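Local coordinates for flagellar hook-associated protein (PDB 4UT1), which probably serves as a structural component of the bacterial flagellum, forming part of the junction between hook and filament, at residues Leu451-Ala456 with Gln559-Ala564; Val519-Ser524 with Gly552-Gly557; Asn349-Ala354 with Thr415-Asp420; Ser357-Asp362 with Gly407-Leu412. All coordinates share one frame; numbering follows the deposited sequence.

Contact 1: residues Leu451-Ala456 with Gln559-Ala564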
loop_
_atom_site.group_PDB
_atom_site.type_symbol
_atom_site.label_atom_id
_atom_site.label_comp_id
_atom_site.label_asym_id
_atom_site.label_seq_id
_atom_site.Cartn_x
_atom_site.Cartn_y
_atom_site.Cartn_z
ATOM N N LEU A 451 -12.367 -34.347 -5.515
ATOM C CA LEU A 451 -11.573 -35.554 -5.579
ATOM C C LEU A 451 -11.838 -36.278 -6.908
ATOM O O LEU A 451 -12.977 -36.598 -7.232
ATOM C CB LEU A 451 -11.885 -36.452 -4.389
ATOM C CG LEU A 451 -11.080 -37.746 -4.310
ATOM C CD1 LEU A 451 -9.587 -37.442 -4.408
ATOM C CD2 LEU A 451 -11.407 -38.444 -3.009
ATOM N N ALA A 452 -10.778 -36.469 -7.684
ATOM C CA ALA A 452 -10.837 -37.278 -8.897
ATOM C C ALA A 452 -10.110 -38.583 -8.612
ATOM O O ALA A 452 -9.081 -38.601 -7.930
ATOM C CB ALA A 452 -10.221 -36.553 -10.077
ATOM N N ALA A 453 -10.629 -39.683 -9.137
ATOM C CA ALA A 453 -10.093 -40.976 -8.755
ATOM C C ALA A 453 -10.272 -41.990 -9.888
ATOM O O ALA A 453 -11.247 -41.932 -10.639
ATOM C CB ALA A 453 -10.778 -41.470 -7.495
ATOM N N GLY A 454 -9.314 -42.898 -10.022
ATOM C CA GLY A 454 -9.505 -44.031 -10.906
ATOM C C GLY A 454 -10.423 -45.023 -10.224
ATOM O O GLY A 454 -10.293 -45.278 -9.028
ATOM N N VAL A 455 -11.344 -45.601 -10.989
ATOM C CA VAL A 455 -12.274 -46.601 -10.482
ATOM C C VAL A 455 -11.535 -47.932 -10.325
ATOM O O VAL A 455 -10.762 -48.320 -11.201
ATOM C CB VAL A 455 -13.490 -46.752 -11.439
ATOM C CG1 VAL A 455 -14.398 -47.890 -11.016
ATOM C CG2 VAL A 455 -14.267 -45.434 -11.503
ATOM N N ALA A 456 -11.766 -48.625 -9.214
ATOM C CA ALA A 456 -10.882 -49.718 -8.804
ATOM C C ALA A 456 -10.939 -50.930 -9.735
ATOM O O ALA A 456 -10.022 -51.747 -9.743
ATOM C CB ALA A 456 -11.196 -50.144 -7.369
ATOM N N GLN A 559 -12.732 -46.116 -16.132
ATOM C CA GLN A 559 -13.511 -44.981 -15.650
ATOM C C GLN A 559 -12.742 -44.189 -14.630
ATOM O O GLN A 559 -11.955 -44.741 -13.863
ATOM C CB GLN A 559 -14.829 -45.448 -15.022
ATOM C CG GLN A 559 -15.699 -46.331 -15.930
ATOM C CD GLN A 559 -16.816 -46.996 -15.156
ATOM O OE1 GLN A 559 -17.925 -46.465 -15.069
ATOM N NE2 GLN A 559 -16.522 -48.153 -14.556
ATOM N N PHE A 560 -13.010 -42.891 -14.611
ATOM C CA PHE A 560 -12.375 -41.961 -13.684
ATOM C C PHE A 560 -13.462 -41.045 -13.148
ATOM O O PHE A 560 -14.263 -40.503 -13.919
ATOM C CB PHE A 560 -11.252 -41.201 -14.392
ATOM C CG PHE A 560 -10.304 -42.116 -15.102
ATOM C CD1 PHE A 560 -10.577 -42.548 -16.392
ATOM C CD2 PHE A 560 -9.196 -42.635 -14.441
ATOM C CE1 PHE A 560 -9.734 -43.448 -17.038
ATOM C CE2 PHE A 560 -8.343 -43.534 -15.076
ATOM C CZ PHE A 560 -8.622 -43.942 -16.384
ATOM N N THR A 561 -13.528 -40.910 -11.826
ATOM C CA THR A 561 -14.609 -40.153 -11.206
ATOM C C THR A 561 -14.134 -38.786 -10.740
ATOM O O THR A 561 -12.941 -38.577 -10.489
ATOM C CB THR A 561 -15.211 -40.895 -10.004
ATOM O OG1 THR A 561 -14.189 -41.124 -9.019
ATOM C CG2 THR A 561 -15.791 -42.226 -10.436
ATOM N N ILE A 562 -15.086 -37.863 -10.661
ATOM C CA ILE A 562 -14.865 -36.511 -10.166
ATOM C C ILE A 562 -16.037 -36.151 -9.273
ATOM O O ILE A 562 -17.190 -36.258 -9.674
ATOM C CB ILE A 562 -14.745 -35.473 -11.307
ATOM C CG1 ILE A 562 -13.492 -35.728 -12.145
ATOM C CG2 ILE A 562 -14.680 -34.060 -10.735
ATOM C CD1 ILE A 562 -13.465 -34.946 -13.448
ATOM N N GLY A 563 -15.755 -35.715 -8.053
ATOM C CA GLY A 563 -16.831 -35.372 -7.151
ATOM C C GLY A 563 -16.288 -34.650 -5.935
ATOM O O GLY A 563 -15.101 -34.340 -5.874
ATOM N N ALA A 564 -17.162 -34.390 -4.974
ATOM C CA ALA A 564 -16.769 -33.704 -3.746
ATOM C C ALA A 564 -15.809 -34.563 -2.931
ATOM O O ALA A 564 -15.910 -35.793 -2.919
ATOM C CB ALA A 564 -18.001 -33.342 -2.924
HETATM O O HOH W 1 -14.195 -39.047 -7.083
#
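Val-455 and Gln-559 cross obliquely at one end of an antiparallel strand pair. The CG2 methyl of Val-455 sits 3.6 Å from Gln-559 CB. The same methyl also meets Thr-561 CG2, at 3.7 Å. It can face both because it lies beside the backbone N of Val-455, while CG1 is anti to that N (chi1 174°). Further along, Ala-453 CB and Thr-561 OG1 stand next to each other on the same face as Leu-451. Thr-561 OG1 is 2.8 Å from a water that donates to Leu-451 O, so the water spans the two strands.

The other face is apolar. Ala-452 CB meets Ile-562 CG1 at 4.0 Å, and the Phe-560 ring brings CD2 to 3.8 Å from Gly-454 CA. These side chains also pack on Ile-464, Val-548 and Leu-550 of a second sheet, which places the pair in a two-layered beta domain. Strand 450-454 is an outermost strand of its sheet, and Ala-452 also bonds through its backbone to Gln-466 of strand 463-470. Strand 559-564 joins it to 480-485.

Backbone bonds hold the register. Thr-561 N donates to Ala-453 O at 2.8 Å. Leu-451 N reaches Gly-563 O at 2.8 Å, and Val-455 N reaches Gln-559 O at 3.1 Å. The face with Ala-452, Phe-560 and Ile-562 is thus greasy and buried. The other is mixed and partly exposed, with the Thr-561 hydroxyl and its water as the polar element.

Contact 2: residues Val519-Ser524 with Gly552-Gly557. With EDO (1,2-ethanediol), chain I; EDO (1,2-ethanediol), chain U.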
loop_
_atom_site.group_PDB
_atom_site.type_symbol
_atom_site.label_atom_id
_atom_site.label_comp_id
_atom_site.label_asym_id
_atom_site.label_seq_id
_atom_site.Cartn_x
_atom_site.Cartn_y
_atom_site.Cartn_z
ATOM N N VAL A 519 -14.372 -36.328 -25.748
ATOM C CA VAL A 519 -13.159 -35.543 -25.715
ATOM C C VAL A 519 -11.990 -36.430 -26.123
ATOM O O VAL A 519 -11.827 -37.515 -25.568
ATOM C CB VAL A 519 -12.906 -34.964 -24.310
ATOM C CG1 VAL A 519 -11.568 -34.255 -24.254
ATOM C CG2 VAL A 519 -14.039 -34.027 -23.924
ATOM N N PRO A 520 -11.155 -35.965 -27.065
ATOM C CA PRO A 520 -10.034 -36.800 -27.519
ATOM C C PRO A 520 -9.010 -37.012 -26.421
ATOM O O PRO A 520 -8.707 -36.075 -25.685
ATOM C CB PRO A 520 -9.416 -35.988 -28.667
ATOM C CG PRO A 520 -10.418 -34.896 -28.980
ATOM C CD PRO A 520 -11.147 -34.639 -27.702
ATOM N N TYR A 521 -8.493 -38.233 -26.317
ATOM C CA TYR A 521 -7.418 -38.525 -25.375
ATOM C C TYR A 521 -6.343 -39.344 -26.065
ATOM O O TYR A 521 -6.625 -40.408 -26.642
ATOM C CB TYR A 521 -7.925 -39.270 -24.142
ATOM C CG TYR A 521 -6.778 -39.601 -23.214
ATOM C CD1 TYR A 521 -6.204 -38.616 -22.417
ATOM C CD2 TYR A 521 -6.238 -40.880 -23.175
ATOM C CE1 TYR A 521 -5.135 -38.900 -21.586
ATOM C CE2 TYR A 521 -5.170 -41.175 -22.346
ATOM C CZ TYR A 521 -4.622 -40.191 -21.559
ATOM O OH TYR A 521 -3.560 -40.489 -20.743
ATOM N N ASP A 522 -5.126 -38.814 -26.030
ATOM C CA ASP A 522 -3.958 -39.450 -26.625
ATOM C C ASP A 522 -3.043 -39.985 -25.521
ATOM O O ASP A 522 -2.363 -39.213 -24.843
ATOM C CB ASP A 522 -3.217 -38.444 -27.511
ATOM C CG ASP A 522 -2.101 -39.075 -28.331
ATOM O OD1 ASP A 522 -1.652 -40.192 -28.010
ATOM O OD2 ASP A 522 -1.661 -38.432 -29.307
ATOM N N PRO A 523 -3.025 -41.316 -25.340
ATOM C CA PRO A 523 -2.210 -41.945 -24.294
ATOM C C PRO A 523 -0.725 -41.630 -24.419
ATOM O O PRO A 523 0.006 -41.733 -23.428
ATOM C CB PRO A 523 -2.466 -43.445 -24.501
ATOM C CG PRO A 523 -3.813 -43.506 -25.197
ATOM C CD PRO A 523 -3.805 -42.303 -26.109
ATOM N N SER A 524 -0.281 -41.254 -25.612
ATOM C CA SER A 524 1.127 -40.956 -25.819
ATOM C C SER A 524 1.456 -39.597 -25.230
ATOM O O SER A 524 2.615 -39.290 -24.950
ATOM C CB SER A 524 1.494 -40.995 -27.309
ATOM O OG SER A 524 0.959 -39.894 -28.022
ATOM N N GLY A 552 -1.122 -42.073 -19.074
ATOM C CA GLY A 552 -1.208 -43.515 -19.221
ATOM C C GLY A 552 -2.258 -43.971 -20.221
ATOM O O GLY A 552 -2.879 -43.158 -20.923
ATOM N N THR A 553 -2.464 -45.285 -20.270
ATOM C CA THR A 553 -3.363 -45.887 -21.247
ATOM C C THR A 553 -4.517 -46.621 -20.576
ATOM O O THR A 553 -4.367 -47.783 -20.169
ATOM C CB THR A 553 -2.600 -46.868 -22.153
ATOM O OG1 THR A 553 -1.500 -46.184 -22.770
ATOM C CG2 THR A 553 -3.514 -47.440 -23.234
ATOM N N PRO A 554 -5.680 -45.956 -20.466
ATOM C CA PRO A 554 -6.838 -46.665 -19.915
ATOM C C PRO A 554 -7.244 -47.807 -20.853
ATOM O O PRO A 554 -7.034 -47.691 -22.058
ATOM C CB PRO A 554 -7.931 -45.590 -19.861
ATOM C CG PRO A 554 -7.230 -44.261 -20.145
ATOM C CD PRO A 554 -6.040 -44.619 -20.975
ATOM N N ALA A 555 -7.799 -48.880 -20.306
ATOM C CA ALA A 555 -8.400 -49.928 -21.122
ATOM C C ALA A 555 -9.770 -49.456 -21.584
ATOM O O ALA A 555 -10.279 -48.458 -21.081
ATOM C CB ALA A 555 -8.517 -51.227 -20.341
ATOM N N ASP A 556 -10.368 -50.168 -22.540
ATOM C CA ASP A 556 -11.711 -49.828 -22.992
ATOM C C ASP A 556 -12.673 -49.975 -21.820
ATOM O O ASP A 556 -12.623 -50.970 -21.092
ATOM C CB ASP A 556 -12.142 -50.723 -24.173
ATOM C CG ASP A 556 -13.492 -50.317 -24.748
ATOM O OD1 ASP A 556 -13.641 -49.147 -25.153
ATOM O OD2 ASP A 556 -14.408 -51.157 -24.770
ATOM N N GLY A 557 -13.494 -48.950 -21.597
ATOM C CA GLY A 557 -14.457 -48.959 -20.510
ATOM C C GLY A 557 -13.935 -48.478 -19.160
ATOM O O GLY A 557 -14.719 -48.360 -18.225
HETATM C C1 EDO I . -4.793 -35.094 -27.169
HETATM O O1 EDO I . -6.207 -35.148 -26.958
HETATM C C2 EDO I . -4.108 -35.131 -25.808
HETATM O O2 EDO I . -4.490 -36.314 -25.089
HETATM C C1 EDO U . -14.162 -50.996 -17.003
HETATM O O1 EDO U . -14.823 -51.474 -15.827
HETATM C C2 EDO U . -12.977 -51.872 -17.352
HETATM O O2 EDO U . -12.370 -51.418 -18.564
HETATM O O HOH W 2 0.419 -40.421 -20.799
#
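Tyr-521 OH donates a hydrogen bond of 2.8 Å to Gly-552 O. The carbonyl oxygen lies at the edge of the ring, in its plane. The hydroxyl meets it at a C=O...O angle of 136°, tilted 17° from the carbonyl plane. Tyr-521 CE2 is 3.8 Å from Pro-554 CD. CG of Tyr-521 is anti to the backbone N (chi1 178°), which sends the ring across to the 552-554 backbone.

Pro-523 supplies the second patch. Its CB lies 3.4 Å from Thr-553 OG1 and 3.6 Å from Gly-552 O. Thus the carbonyl of Gly-552 is met by both the tyrosine hydroxyl and the proline ring. A water adds a bridge: it donates to Pro-523 O and accepts from Gly-552 N, at 2.8 Å from that nitrogen.

The contact joins two loops of the D3 domain. One follows the short edge strand 519-520. The other connects strand 546-551, in one sheet, to strand 559-564, in the other.

The next shell supports both loops. Asp-522 OD1 accepts from Ser-524 N in an Asx turn round Pro-523. Ser-524 OG reaches the same oxygen at 2.6 Å, from the same face of the carboxylate plane. On the other loop, Thr-553 N bonds to Thr-461 OG1. A weak hydrogen bond links Tyr-521 OH with Leu-550 O. Tyr-484 packs on both Pro-523 and Pro-554. Separately, an ethanediol (chain I), probably from the crystallisation liquor, accepts from Asp-522 N through its O2 at 2.7 Å.

Contact 3: residues Asn349-Ala354 with Thr415-Asp420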
loop_
_atom_site.group_PDB
_atom_site.type_symbol
_atom_site.label_atom_id
_atom_site.label_comp_id
_atom_site.label_asym_id
_atom_site.label_seq_id
_atom_site.Cartn_x
_atom_site.Cartn_y
_atom_site.Cartn_z
ATOM N N ASN A 349 -10.753 22.233 0.015
ATOM C CA ASN A 349 -10.976 23.285 -0.973
ATOM C C ASN A 349 -12.146 22.977 -1.912
ATOM O O ASN A 349 -12.554 23.840 -2.681
ATOM C CB ASN A 349 -9.707 23.527 -1.804
ATOM C CG ASN A 349 -8.581 24.168 -0.998
ATOM O OD1 ASN A 349 -8.582 25.378 -0.740
ATOM N ND2 ASN A 349 -7.597 23.362 -0.628
ATOM N N ASN A 350 -12.684 21.758 -1.849
ATOM C CA ASN A 350 -13.783 21.361 -2.745
ATOM C C ASN A 350 -14.995 22.284 -2.666
ATOM O O ASN A 350 -15.326 22.796 -1.596
ATOM C CB ASN A 350 -14.231 19.928 -2.456
ATOM C CG ASN A 350 -13.294 18.908 -3.038
ATOM O OD1 ASN A 350 -12.200 19.251 -3.478
ATOM N ND2 ASN A 350 -13.707 17.646 -3.045
ATOM N N THR A 351 -15.633 22.504 -3.810
ATOM C CA THR A 351 -16.841 23.324 -3.880
ATOM C C THR A 351 -18.056 22.451 -4.219
ATOM O O THR A 351 -19.185 22.774 -3.854
ATOM C CB THR A 351 -16.693 24.473 -4.915
ATOM O OG1 THR A 351 -16.541 23.927 -6.229
ATOM C CG2 THR A 351 -15.469 25.332 -4.586
ATOM N N GLY A 352 -17.820 21.334 -4.902
ATOM C CA GLY A 352 -18.874 20.373 -5.158
ATOM C C GLY A 352 -19.123 19.518 -3.925
ATOM O O GLY A 352 -18.413 19.636 -2.922
ATOM N N SER A 353 -20.119 18.643 -3.995
ATOM C CA SER A 353 -20.499 17.851 -2.830
ATOM C C SER A 353 -20.335 16.348 -3.040
ATOM O O SER A 353 -20.805 15.556 -2.225
ATOM C CB SER A 353 -21.947 18.152 -2.452
ATOM O OG SER A 353 -22.802 17.840 -3.538
ATOM N N ALA A 354 -19.687 15.954 -4.132
ATOM C CA ALA A 354 -19.558 14.537 -4.453
ATOM C C ALA A 354 -18.747 13.809 -3.379
ATOM O O ALA A 354 -17.934 14.422 -2.687
ATOM C CB ALA A 354 -18.923 14.353 -5.818
ATOM N N THR A 415 -20.819 13.765 -10.295
ATOM C CA THR A 415 -19.694 14.475 -10.890
ATOM C C THR A 415 -19.320 15.666 -10.001
ATOM O O THR A 415 -20.186 16.461 -9.628
ATOM C CB THR A 415 -20.031 14.955 -12.317
ATOM O OG1 THR A 415 -20.511 13.843 -13.086
ATOM C CG2 THR A 415 -18.807 15.550 -13.002
ATOM N N PRO A 416 -18.028 15.779 -9.643
ATOM C CA PRO A 416 -17.582 16.866 -8.763
ATOM C C PRO A 416 -17.550 18.192 -9.509
ATOM O O PRO A 416 -17.838 18.210 -10.699
ATOM C CB PRO A 416 -16.164 16.432 -8.349
ATOM C CG PRO A 416 -16.048 14.997 -8.741
ATOM C CD PRO A 416 -16.934 14.845 -9.945
ATOM N N ASN A 417 -17.236 19.293 -8.831
ATOM C CA ASN A 417 -16.989 20.535 -9.559
ATOM C C ASN A 417 -15.560 20.565 -10.072
ATOM O O ASN A 417 -14.689 19.904 -9.505
ATOM C CB ASN A 417 -17.244 21.755 -8.666
ATOM C CG ASN A 417 -18.717 22.029 -8.475
ATOM O OD1 ASN A 417 -19.554 21.484 -9.197
ATOM N ND2 ASN A 417 -19.043 22.894 -7.513
ATOM N N ALA A 418 -15.313 21.316 -11.139
ATOM C CA ALA A 418 -13.939 21.582 -11.567
ATOM C C ALA A 418 -13.158 22.153 -10.395
ATOM O O ALA A 418 -13.646 23.044 -9.702
ATOM C CB ALA A 418 -13.904 22.549 -12.735
ATOM N N GLY A 419 -11.952 21.645 -10.177
ATOM C CA GLY A 419 -11.143 22.089 -9.053
ATOM C C GLY A 419 -11.261 21.179 -7.846
ATOM O O GLY A 419 -10.483 21.297 -6.898
ATOM N N ASP A 420 -12.231 20.268 -7.865
ATOM C CA ASP A 420 -12.415 19.371 -6.732
ATOM C C ASP A 420 -11.338 18.278 -6.720
ATOM O O ASP A 420 -10.870 17.822 -7.769
ATOM C CB ASP A 420 -13.806 18.734 -6.752
ATOM C CG ASP A 420 -14.897 19.678 -6.280
ATOM O OD1 ASP A 420 -14.588 20.823 -5.879
ATOM O OD2 ASP A 420 -16.072 19.256 -6.292
HETATM O O HOH W 3 -10.100 21.210 -4.239
HETATM O O HOH W 4 -14.117 23.278 -6.926
HETATM O O HOH W 5 -17.243 17.334 -5.042
#
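Asp-420 pushes its carboxylate against the backbone of residues 350-352. Its CG lies opposite its own carbonyl carbon (chi1 -77°), which lays the carboxylate there. OD1 accepts from Thr-351 N at 2.9 Å, on its syn side and 25° out of the carboxylate plane. Gly-352 N is shared weakly between both oxygens, 3.1 Å from Asp-420 OD2 and 3.4 Å from OD1. The Asn-350 amide stacks over the same carboxylate, with the two planes 21° apart. Asn-350 OD1 accepts from Ser-421 N, which fixes the amide beside the start of strand 421-425. The fit is close at Gly-352: its CA is 3.2 Å from Asp-420 OD2, with no side chain between. Also in this packed part, Ala-354 CB rests 4.2 Å from Pro-416 CG, and a water connects Ala-354 N with Asp-420 OD2.

Residues 417-420 form a type II beta turn, closed by Asp-420 N bonding to Asn-417 O. Asp-420 OD2 also takes the N-H of Asn-417, from above the carboxylate plane, so the side chain ties its own turn as well as the facing loop. These two loops of the D2-like domain each run between its two sheets.

Toward the surface the contact is more open and bridged by water. Its one direct link is well aligned: Asn-417 ND2 reaches Thr-351 OG1 at 3.0 Å, almost exactly in its own amide plane. One water links Thr-351 OG1, Ala-418 O and Asp-420 OD1. Another joins Asn-350 OD1 to Gly-419 O.

Contact 4: residues Ser357-Asp362 with Gly407-Leu412; sequences SVSFVD and GLKLSL. With EDO (1,2-ethanediol), chain T.
An antiparallel strand pair in the small three-stranded sheet of the D2-like domain forms this contact. Strand 356-360 lies at its edge, and 408-412 is the middle strand, with 402-405 beyond it. Ser-357 pairs with Ser-411, and Ser-359 with Lys-409, through backbone bonds. Ser-357 N to Ser-411 O is 2.9 Å, and Lys-409 N to Ser-359 O is 2.8 Å. Val-361 N extends the ladder to Gly-407 O at 3.0 Å.

On one face Val-358 and Leu-410 lie side by side and point the same way, CG2 to CD2 at 3.9 Å. The side chains of Phe-360 and Leu-408 diverge from this pattern. The end of Leu-408 comes back to Val-358, its CD2 4.0 Å from Val-358 CG1. It also lies alongside the phenylalanine, with CD2 3.9 Å from Phe-360 CD1.

The opposite face carries Ser-357, Ser-359, Lys-409 and Ser-411. Lys-409 runs extended along Val-361, its CE 3.7 Å from Val-361 CA. CG is anti to the carbonyl carbon (chi1 -66°), and from there the chain passes Ser-359 OG. An ethanediol, probably from the crystallisation liquor, sits among the three serines. Its O2 makes a weak hydrogen bond of 3.4 Å to Ser-359 OG.

The two sides therefore differ in kind. Val-358 and Leu-408 pack on Val-424 of the neighbouring sheet, and Phe-360 packs on loops, while hydroxyls and a lysine make the outer face polar.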
loop_
_atom_site.group_PDB
_atom_site.type_symbol
_atom_site.label_atom_id
_atom_site.label_comp_id
_atom_site.label_asym_id
_atom_site.label_seq_id
_atom_site.Cartn_x
_atom_site.Cartn_y
_atom_site.Cartn_z
ATOM N N SER A 357 -15.617 6.671 -3.185
ATOM C CA SER A 357 -15.247 5.421 -2.541
ATOM C C SER A 357 -14.309 4.687 -3.489
ATOM O O SER A 357 -14.405 4.849 -4.711
ATOM C CB SER A 357 -16.479 4.582 -2.204
ATOM O OG SER A 357 -17.210 4.252 -3.369
ATOM N N VAL A 358 -13.390 3.902 -2.933
ATOM C CA VAL A 358 -12.336 3.279 -3.726
ATOM C C VAL A 358 -12.167 1.815 -3.329
ATOM O O VAL A 358 -12.270 1.481 -2.157
ATOM C CB VAL A 358 -10.987 4.024 -3.546
ATOM C CG1 VAL A 358 -9.902 3.405 -4.398
ATOM C CG2 VAL A 358 -11.142 5.516 -3.882
ATOM N N SER A 359 -11.928 0.949 -4.306
ATOM C CA SER A 359 -11.557 -0.432 -4.005
ATOM C C SER A 359 -10.441 -0.884 -4.933
ATOM O O SER A 359 -10.055 -0.158 -5.854
ATOM C CB SER A 359 -12.766 -1.360 -4.118
ATOM O OG SER A 359 -13.272 -1.379 -5.437
ATOM N N PHE A 360 -9.913 -2.080 -4.691
ATOM C CA PHE A 360 -8.872 -2.616 -5.550
ATOM C C PHE A 360 -9.487 -3.394 -6.701
ATOM O O PHE A 360 -10.472 -4.119 -6.529
ATOM C CB PHE A 360 -7.908 -3.512 -4.759
ATOM C CG PHE A 360 -7.154 -2.772 -3.690
ATOM C CD1 PHE A 360 -6.142 -1.876 -4.029
ATOM C CD2 PHE A 360 -7.474 -2.941 -2.361
ATOM C CE1 PHE A 360 -5.451 -1.167 -3.044
ATOM C CE2 PHE A 360 -6.801 -2.222 -1.371
ATOM C CZ PHE A 360 -5.783 -1.352 -1.717
ATOM N N VAL A 361 -8.906 -3.222 -7.878
ATOM C CA VAL A 361 -9.213 -4.092 -9.005
ATOM C C VAL A 361 -8.883 -5.529 -8.606
ATOM O O VAL A 361 -9.654 -6.460 -8.846
ATOM C CB VAL A 361 -8.417 -3.686 -10.249
ATOM C CG1 VAL A 361 -8.621 -4.704 -11.360
ATOM C CG2 VAL A 361 -8.830 -2.281 -10.699
ATOM N N ASP A 362 -7.731 -5.689 -7.967
ATOM C CA ASP A 362 -7.256 -6.986 -7.500
ATOM C C ASP A 362 -6.584 -6.776 -6.156
ATOM O O ASP A 362 -5.467 -6.287 -6.124
ATOM C CB ASP A 362 -6.262 -7.594 -8.498
ATOM C CG ASP A 362 -5.795 -8.982 -8.106
ATOM O OD1 ASP A 362 -6.062 -9.427 -6.967
ATOM O OD2 ASP A 362 -5.145 -9.637 -8.952
ATOM N N GLY A 407 -4.990 0.465 -11.021
ATOM C CA GLY A 407 -5.196 -0.619 -10.070
ATOM C C GLY A 407 -6.346 -0.366 -9.116
ATOM O O GLY A 407 -6.662 -1.208 -8.270
ATOM N N LEU A 408 -6.965 0.806 -9.250
ATOM C CA LEU A 408 -8.054 1.222 -8.374
ATOM C C LEU A 408 -9.386 1.357 -9.091
ATOM O O LEU A 408 -9.451 1.874 -10.206
ATOM C CB LEU A 408 -7.729 2.565 -7.725
ATOM C CG LEU A 408 -6.467 2.621 -6.878
ATOM C CD1 LEU A 408 -6.249 4.054 -6.400
ATOM C CD2 LEU A 408 -6.607 1.644 -5.702
ATOM N N LYS A 409 -10.449 0.929 -8.420
ATOM C CA LYS A 409 -11.806 1.193 -8.872
ATOM C C LYS A 409 -12.322 2.401 -8.106
ATOM O O LYS A 409 -12.402 2.382 -6.878
ATOM C CB LYS A 409 -12.713 -0.022 -8.661
ATOM C CG LYS A 409 -12.331 -1.241 -9.515
ATOM C CD LYS A 409 -13.222 -2.450 -9.214
ATOM C CE LYS A 409 -12.774 -3.693 -9.985
ATOM N NZ LYS A 409 -13.397 -4.937 -9.440
ATOM N N LEU A 410 -12.665 3.453 -8.838
ATOM C CA LEU A 410 -13.055 4.709 -8.209
ATOM C C LEU A 410 -14.509 5.024 -8.526
ATOM O O LEU A 410 -14.903 5.102 -9.696
ATOM C CB LEU A 410 -12.131 5.838 -8.665
ATOM C CG LEU A 410 -10.645 5.638 -8.358
ATOM C CD1 LEU A 410 -9.817 5.614 -9.630
ATOM C CD2 LEU A 410 -10.151 6.727 -7.408
ATOM N N SER A 411 -15.308 5.182 -7.479
ATOM C CA SER A 411 -16.729 5.434 -7.646
ATOM C C SER A 411 -17.191 6.699 -6.932
ATOM O O SER A 411 -17.001 6.854 -5.730
ATOM C CB SER A 411 -17.519 4.223 -7.158
ATOM O OG SER A 411 -17.245 3.139 -8.016
ATOM N N LEU A 412 -17.806 7.598 -7.693
ATOM C CA LEU A 412 -18.286 8.868 -7.166
ATOM C C LEU A 412 -19.806 8.903 -7.116
ATOM O O LEU A 412 -20.467 8.308 -7.954
ATOM C CB LEU A 412 -17.761 10.019 -8.014
ATOM C CG LEU A 412 -16.240 10.183 -7.969
ATOM C CD1 LEU A 412 -15.681 10.259 -9.374
ATOM C CD2 LEU A 412 -15.857 11.422 -7.159
HETATM C C1 EDO T . -16.447 1.545 -4.535
HETATM O O1 EDO T . -15.668 0.684 -3.706
HETATM C C2 EDO T . -16.258 1.105 -5.981
HETATM O O2 EDO T . -14.941 1.466 -6.404
HETATM O O HOH W 6 -5.486 -3.609 -7.774
#

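How the contacts relate
Contacts 1 and 2 belong to the D3 domain, contacts 3 and 4 to the D2-like domain; the centres of contacts 1 and 3 are about 60 Å apart. Contact 2 is nested within the chain loop closed by contact 1, and the two touch where Phe-560 CZ lies 3.9 Å from Pro-554 CB. Contact 4 is likewise nested within contact 3, but they meet only through adjoining sequence. Contacts 1 and 4 are antiparallel ladders with an outermost strand; contact 4 has a polar face, the second face of contact 1 is mixed. Contact 2 rests on a tyrosine hydroxyl and prolines, contact 3 on a buried carboxylate; both have waters. Contact 4 is a surface contact; the others are partly buried.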